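Long-range contact in iron transport multicopper oxidase FET3 (Saccharomyces cerevisiae, PDB 1ZPU), which oxidises ferrous to ferric iron at the expense of dioxygen, using four bound copper ions, and so supplies the permease FTR1 in high-affinity iron uptake: residues L396-R408 / N425-D437. Residues are numbered along the deposited sequence; the frame is centred on the assembly and turned at random.
Sequences LHGHAFQTIQRDR and NHPAFPEYPMRRD. With CU1 (copper (I) ion), chain B.
With CG1 of I404 set between its backbone N and carbonyl carbon (chi1 69°) and the chain extended beyond it, CD1 reaches over the centre of the F429 ring, 3.5 Å from its centroid, in a CH-pi contact. The F429 ring receives H426 CE1 on the opposite face, near the rim, and Q405 CB at its edge. With F429 cut back to alanine, the I404 methyl would probably lose the ring beneath it and a gap would open toward H426. I404 CG2 lies against P433 CG at 3.9 Å. Toward R436, antiparallel pairing takes over: F401 N donates to R436 O (2.9 Å) and R436 N returns a bond to F401 O (3.2 Å), while R436 O also sits over the centre of the F401 ring. On the sheet face opposite F401 and R436, Q402 CG packs alongside R435 CG (4.0 Å). L396 N donates a hydrogen bond to D437 O (3.1 Å), beside H397, whose NE2 binds a type 3 copper together with H107 and H462. In this cupredoxin-like domain, strand 434-436 edges a six-stranded sheet; its neighbour 401-406 pairs on its other side with strand 446-452, whose V448 is opposed by the I404-Q405 pair, a classic beta bulge.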
loop_
_atom_site.group_PDB
_atom_site.type_symbol
_atom_site.label_atom_id
_atom_site.label_comp_id
_atom_site.label_asym_id
_atom_site.label_seq_id
_atom_site.Cartn_x
_atom_site.Cartn_y
_atom_site.Cartn_z
ATOM N N LEU A 396 0.540 6.622 -2.388
ATOM C CA LEU A 396 0.786 7.268 -3.664
ATOM C C LEU A 396 1.858 6.541 -4.444
ATOM O O LEU A 396 2.987 6.412 -3.973
ATOM C CB LEU A 396 1.202 8.724 -3.449
ATOM C CG LEU A 396 1.596 9.580 -4.667
ATOM C CD1 LEU A 396 0.418 9.858 -5.621
ATOM C CD2 LEU A 396 2.237 10.888 -4.190
ATOM N N HIS A 397 1.509 6.070 -5.642
ATOM C CA HIS A 397 2.471 5.398 -6.517
ATOM C C HIS A 397 3.463 6.410 -7.087
ATOM O O HIS A 397 3.130 7.592 -7.229
ATOM C CB HIS A 397 1.758 4.706 -7.664
ATOM C CG HIS A 397 1.023 3.466 -7.269
ATOM N ND1 HIS A 397 1.208 2.262 -7.910
ATOM C CD2 HIS A 397 0.088 3.244 -6.314
ATOM C CE1 HIS A 397 0.420 1.353 -7.365
ATOM N NE2 HIS A 397 -0.269 1.923 -6.394
ATOM N N GLY A 398 4.680 5.950 -7.386
ATOM C CA GLY A 398 5.676 6.756 -8.095
ATOM C C GLY A 398 6.445 7.813 -7.312
ATOM O O GLY A 398 7.385 8.406 -7.837
ATOM N N HIS A 399 6.054 8.062 -6.067
ATOM C CA HIS A 399 6.681 9.108 -5.258
ATOM C C HIS A 399 6.715 8.778 -3.767
ATOM O O HIS A 399 5.885 8.017 -3.255
ATOM C CB HIS A 399 5.932 10.431 -5.401
ATOM C CG HIS A 399 5.825 10.937 -6.801
ATOM N ND1 HIS A 399 6.829 11.654 -7.410
ATOM C CD2 HIS A 399 4.813 10.868 -7.697
ATOM C CE1 HIS A 399 6.447 11.988 -8.630
ATOM N NE2 HIS A 399 5.226 11.524 -8.828
ATOM N N ALA A 400 7.686 9.360 -3.078
ATOM C CA ALA A 400 7.610 9.534 -1.639
ATOM C C ALA A 400 7.280 11.011 -1.418
ATOM O O ALA A 400 8.027 11.890 -1.847
ATOM C CB ALA A 400 8.925 9.173 -0.993
ATOM N N PHE A 401 6.155 11.291 -0.775
ATOM C CA PHE A 401 5.701 12.673 -0.616
ATOM C C PHE A 401 6.134 13.306 0.700
ATOM O O PHE A 401 6.502 12.610 1.637
ATOM C CB PHE A 401 4.181 12.743 -0.732
ATOM C CG PHE A 401 3.480 11.688 0.046
ATOM C CD1 PHE A 401 2.983 10.565 -0.590
ATOM C CD2 PHE A 401 3.333 11.805 1.421
ATOM C CE1 PHE A 401 2.339 9.564 0.131
ATOM C CE2 PHE A 401 2.693 10.818 2.155
ATOM C CZ PHE A 401 2.191 9.694 1.511
ATOM N N GLN A 402 6.076 14.631 0.759
ATOM C CA GLN A 402 6.296 15.370 2.005
ATOM C C GLN A 402 4.979 15.495 2.763
ATOM O O GLN A 402 3.984 15.970 2.211
ATOM C CB GLN A 402 6.855 16.778 1.737
ATOM C CG GLN A 402 8.135 16.797 0.920
ATOM C CD GLN A 402 8.833 18.151 0.900
ATOM O OE1 GLN A 402 8.201 19.199 1.053
ATOM N NE2 GLN A 402 10.157 18.134 0.687
ATOM N N THR A 403 4.973 15.071 4.023
ATOM C CA THR A 403 3.805 15.216 4.877
ATOM C C THR A 403 3.911 16.526 5.619
ATOM O O THR A 403 4.713 16.656 6.548
ATOM C CB THR A 403 3.729 14.089 5.915
ATOM O OG1 THR A 403 3.796 12.817 5.257
ATOM C CG2 THR A 403 2.431 14.174 6.688
ATOM N N ILE A 404 3.106 17.502 5.221
ATOM C CA ILE A 404 3.220 18.846 5.805
ATOM C C ILE A 404 2.129 19.179 6.838
ATOM O O ILE A 404 2.328 20.041 7.700
ATOM C CB ILE A 404 3.329 19.942 4.728
ATOM C CG1 ILE A 404 2.019 20.085 3.968
ATOM C CG2 ILE A 404 4.467 19.628 3.764
ATOM C CD1 ILE A 404 1.897 21.393 3.275
ATOM N N GLN A 405 0.983 18.504 6.740
ATOM C CA GLN A 405 -0.042 18.529 7.800
ATOM C C GLN A 405 -0.798 17.213 7.873
ATOM O O GLN A 405 -1.141 16.625 6.848
ATOM C CB GLN A 405 -1.042 19.686 7.635
ATOM C CG GLN A 405 -2.227 19.594 8.614
ATOM C CD GLN A 405 -3.004 20.891 8.788
ATOM O OE1 GLN A 405 -2.440 21.938 9.131
ATOM N NE2 GLN A 405 -4.314 20.816 8.585
ATOM N N ARG A 406 -1.041 16.756 9.097
ATOM C CA ARG A 406 -1.908 15.625 9.349
ATOM C C ARG A 406 -2.633 15.850 10.672
ATOM O O ARG A 406 -2.116 15.518 11.743
ATOM C CB ARG A 406 -1.110 14.330 9.397
ATOM C CG ARG A 406 -2.003 13.127 9.623
ATOM C CD ARG A 406 -1.455 12.273 10.719
ATOM N NE ARG A 406 -0.980 11.036 10.153
ATOM C CZ ARG A 406 0.093 10.376 10.559
ATOM N NH1 ARG A 406 0.834 10.844 11.557
ATOM N NH2 ARG A 406 0.422 9.232 9.940
ATOM N N ASP A 407 -3.838 16.403 10.586
ATOM C CA ASP A 407 -4.558 16.900 11.759
ATOM C C ASP A 407 -4.946 15.776 12.746
ATOM O O ASP A 407 -4.888 14.590 12.401
ATOM C CB ASP A 407 -5.773 17.726 11.298
ATOM C CG ASP A 407 -6.171 18.819 12.287
ATOM O OD1 ASP A 407 -5.591 18.912 13.389
ATOM O OD2 ASP A 407 -7.091 19.598 11.955
ATOM N N ARG A 408 -5.321 16.170 13.965
ATOM C CA ARG A 408 -5.686 15.261 15.062
ATOM C C ARG A 408 -6.979 14.500 14.788
ATOM O O ARG A 408 -7.709 14.826 13.852
ATOM C CB ARG A 408 -5.858 16.052 16.364
ATOM C CG ARG A 408 -7.114 16.938 16.409
ATOM C CD ARG A 408 -7.215 17.704 17.708
ATOM N NE ARG A 408 -8.379 18.590 17.774
ATOM C CZ ARG A 408 -9.596 18.233 18.189
ATOM N NH1 ARG A 408 -9.854 16.989 18.558
ATOM N NH2 ARG A 408 -10.576 19.127 18.223
ATOM N N ASN A 425 -6.175 29.021 7.514
ATOM C CA ASN A 425 -6.172 28.766 8.948
ATOM C C ASN A 425 -5.611 27.393 9.288
ATOM O O ASN A 425 -6.340 26.408 9.265
ATOM C CB ASN A 425 -7.617 28.868 9.453
ATOM C CG ASN A 425 -7.741 28.653 10.948
ATOM O OD1 ASN A 425 -7.004 29.295 11.736
ATOM N ND2 ASN A 425 -8.695 27.748 11.349
ATOM N N HIS A 426 -4.321 27.329 9.605
ATOM C CA HIS A 426 -3.647 26.061 9.880
ATOM C C HIS A 426 -2.366 26.308 10.674
ATOM O O HIS A 426 -1.775 27.382 10.562
ATOM C CB HIS A 426 -3.319 25.340 8.562
ATOM C CG HIS A 426 -2.387 26.104 7.671
ATOM N ND1 HIS A 426 -1.026 26.155 7.886
ATOM C CD2 HIS A 426 -2.623 26.862 6.574
ATOM C CE1 HIS A 426 -0.463 26.910 6.959
ATOM N NE2 HIS A 426 -1.410 27.351 6.152
ATOM N N PRO A 427 -1.923 25.313 11.467
ATOM C CA PRO A 427 -0.617 25.416 12.136
ATOM C C PRO A 427 0.510 25.620 11.114
ATOM O O PRO A 427 0.365 25.206 9.961
ATOM C CB PRO A 427 -0.464 24.044 12.808
ATOM C CG PRO A 427 -1.870 23.488 12.920
ATOM C CD PRO A 427 -2.617 24.036 11.763
ATOM N N ALA A 428 1.611 26.254 11.522
ATOM C CA ALA A 428 2.778 26.375 10.649
ATOM C C ALA A 428 3.273 24.978 10.232
ATOM O O ALA A 428 3.419 24.092 11.074
ATOM C CB ALA A 428 3.873 27.143 11.345
ATOM N N PHE A 429 3.490 24.787 8.931
ATOM C CA PHE A 429 4.042 23.541 8.402
ATOM C C PHE A 429 5.497 23.370 8.864
ATOM O O PHE A 429 6.163 24.366 9.171
ATOM C CB PHE A 429 4.014 23.535 6.868
ATOM C CG PHE A 429 2.654 23.754 6.256
ATOM C CD1 PHE A 429 2.474 24.734 5.280
ATOM C CD2 PHE A 429 1.565 22.959 6.611
ATOM C CE1 PHE A 429 1.226 24.937 4.686
ATOM C CE2 PHE A 429 0.308 23.154 6.023
ATOM C CZ PHE A 429 0.139 24.141 5.060
ATOM N N PRO A 430 6.002 22.115 8.902
ATOM C CA PRO A 430 7.417 21.880 9.227
ATOM C C PRO A 430 8.356 22.450 8.165
ATOM O O PRO A 430 7.981 22.532 6.987
ATOM C CB PRO A 430 7.527 20.355 9.237
ATOM C CG PRO A 430 6.390 19.884 8.414
ATOM C CD PRO A 430 5.285 20.852 8.650
ATOM N N GLU A 431 9.559 22.842 8.585
ATOM C CA GLU A 431 10.591 23.314 7.667
ATOM C C GLU A 431 11.183 22.176 6.836
ATOM O O GLU A 431 11.461 22.347 5.645
ATOM C CB GLU A 431 11.698 24.004 8.442
ATOM C CG GLU A 431 11.334 25.385 8.950
ATOM C CD GLU A 431 12.511 26.082 9.603
ATOM O OE1 GLU A 431 13.428 25.384 10.099
ATOM O OE2 GLU A 431 12.523 27.330 9.619
ATOM N N TYR A 432 11.368 21.020 7.477
ATOM C CA TYR A 432 11.910 19.835 6.828
ATOM C C TYR A 432 10.962 18.647 7.043
ATOM O O TYR A 432 11.173 17.832 7.952
ATOM C CB TYR A 432 13.302 19.517 7.375
ATOM C CG TYR A 432 14.315 20.592 7.086
ATOM C CD1 TYR A 432 14.616 21.566 8.038
ATOM C CD2 TYR A 432 14.960 20.648 5.853
ATOM C CE1 TYR A 432 15.536 22.566 7.769
ATOM C CE2 TYR A 432 15.883 21.642 5.574
ATOM C CZ TYR A 432 16.168 22.598 6.534
ATOM O OH TYR A 432 17.088 23.583 6.256
ATOM N N PRO A 433 9.919 18.535 6.192
ATOM C CA PRO A 433 8.838 17.587 6.421
ATOM C C PRO A 433 9.296 16.153 6.321
ATOM O O PRO A 433 10.261 15.854 5.619
ATOM C CB PRO A 433 7.864 17.872 5.272
ATOM C CG PRO A 433 8.248 19.196 4.748
ATOM C CD PRO A 433 9.712 19.284 4.943
ATOM N N MET A 434 8.585 15.280 7.022
ATOM C CA MET A 434 8.764 13.849 6.901
ATOM C C MET A 434 8.387 13.434 5.479
ATOM O O MET A 434 7.621 14.130 4.811
ATOM C CB MET A 434 7.892 13.153 7.947
ATOM C CG MET A 434 7.779 11.660 7.810
ATOM S SD MET A 434 6.378 11.185 6.776
ATOM C CE MET A 434 5.021 11.123 7.939
ATOM N N ARG A 435 8.938 12.313 5.019
ATOM C CA ARG A 435 8.630 11.765 3.705
ATOM C C ARG A 435 8.336 10.266 3.791
ATOM O O ARG A 435 9.044 9.527 4.494
ATOM C CB ARG A 435 9.795 12.007 2.753
ATOM C CG ARG A 435 9.634 13.203 1.856
ATOM C CD ARG A 435 10.914 14.017 1.787
ATOM N NE ARG A 435 12.096 13.214 1.488
ATOM C CZ ARG A 435 13.290 13.442 2.021
ATOM N NH1 ARG A 435 13.449 14.441 2.881
ATOM N NH2 ARG A 435 14.322 12.675 1.704
ATOM N N ARG A 436 7.294 9.828 3.078
ATOM C CA ARG A 436 6.969 8.416 2.951
ATOM C C ARG A 436 5.997 8.191 1.796
ATOM O O ARG A 436 5.648 9.146 1.094
ATOM C CB ARG A 436 6.416 7.862 4.264
ATOM C CG ARG A 436 5.085 8.449 4.777
ATOM C CD ARG A 436 4.741 7.882 6.163
ATOM N NE ARG A 436 5.126 6.477 6.237
ATOM C CZ ARG A 436 5.237 5.767 7.350
ATOM N NH1 ARG A 436 4.993 6.313 8.528
ATOM N NH2 ARG A 436 5.591 4.494 7.279
ATOM N N ASP A 437 5.566 6.941 1.594
ATOM C CA ASP A 437 4.659 6.635 0.491
ATOM C C ASP A 437 3.252 6.273 0.951
ATOM O O ASP A 437 2.335 6.159 0.143
ATOM C CB ASP A 437 5.248 5.582 -0.460
ATOM C CG ASP A 437 5.464 4.235 0.207
ATOM O OD1 ASP A 437 6.592 3.711 0.065
ATOM O OD2 ASP A 437 4.518 3.698 0.849
HETATM CU CU CU1 B . -1.875 0.819 -5.516
#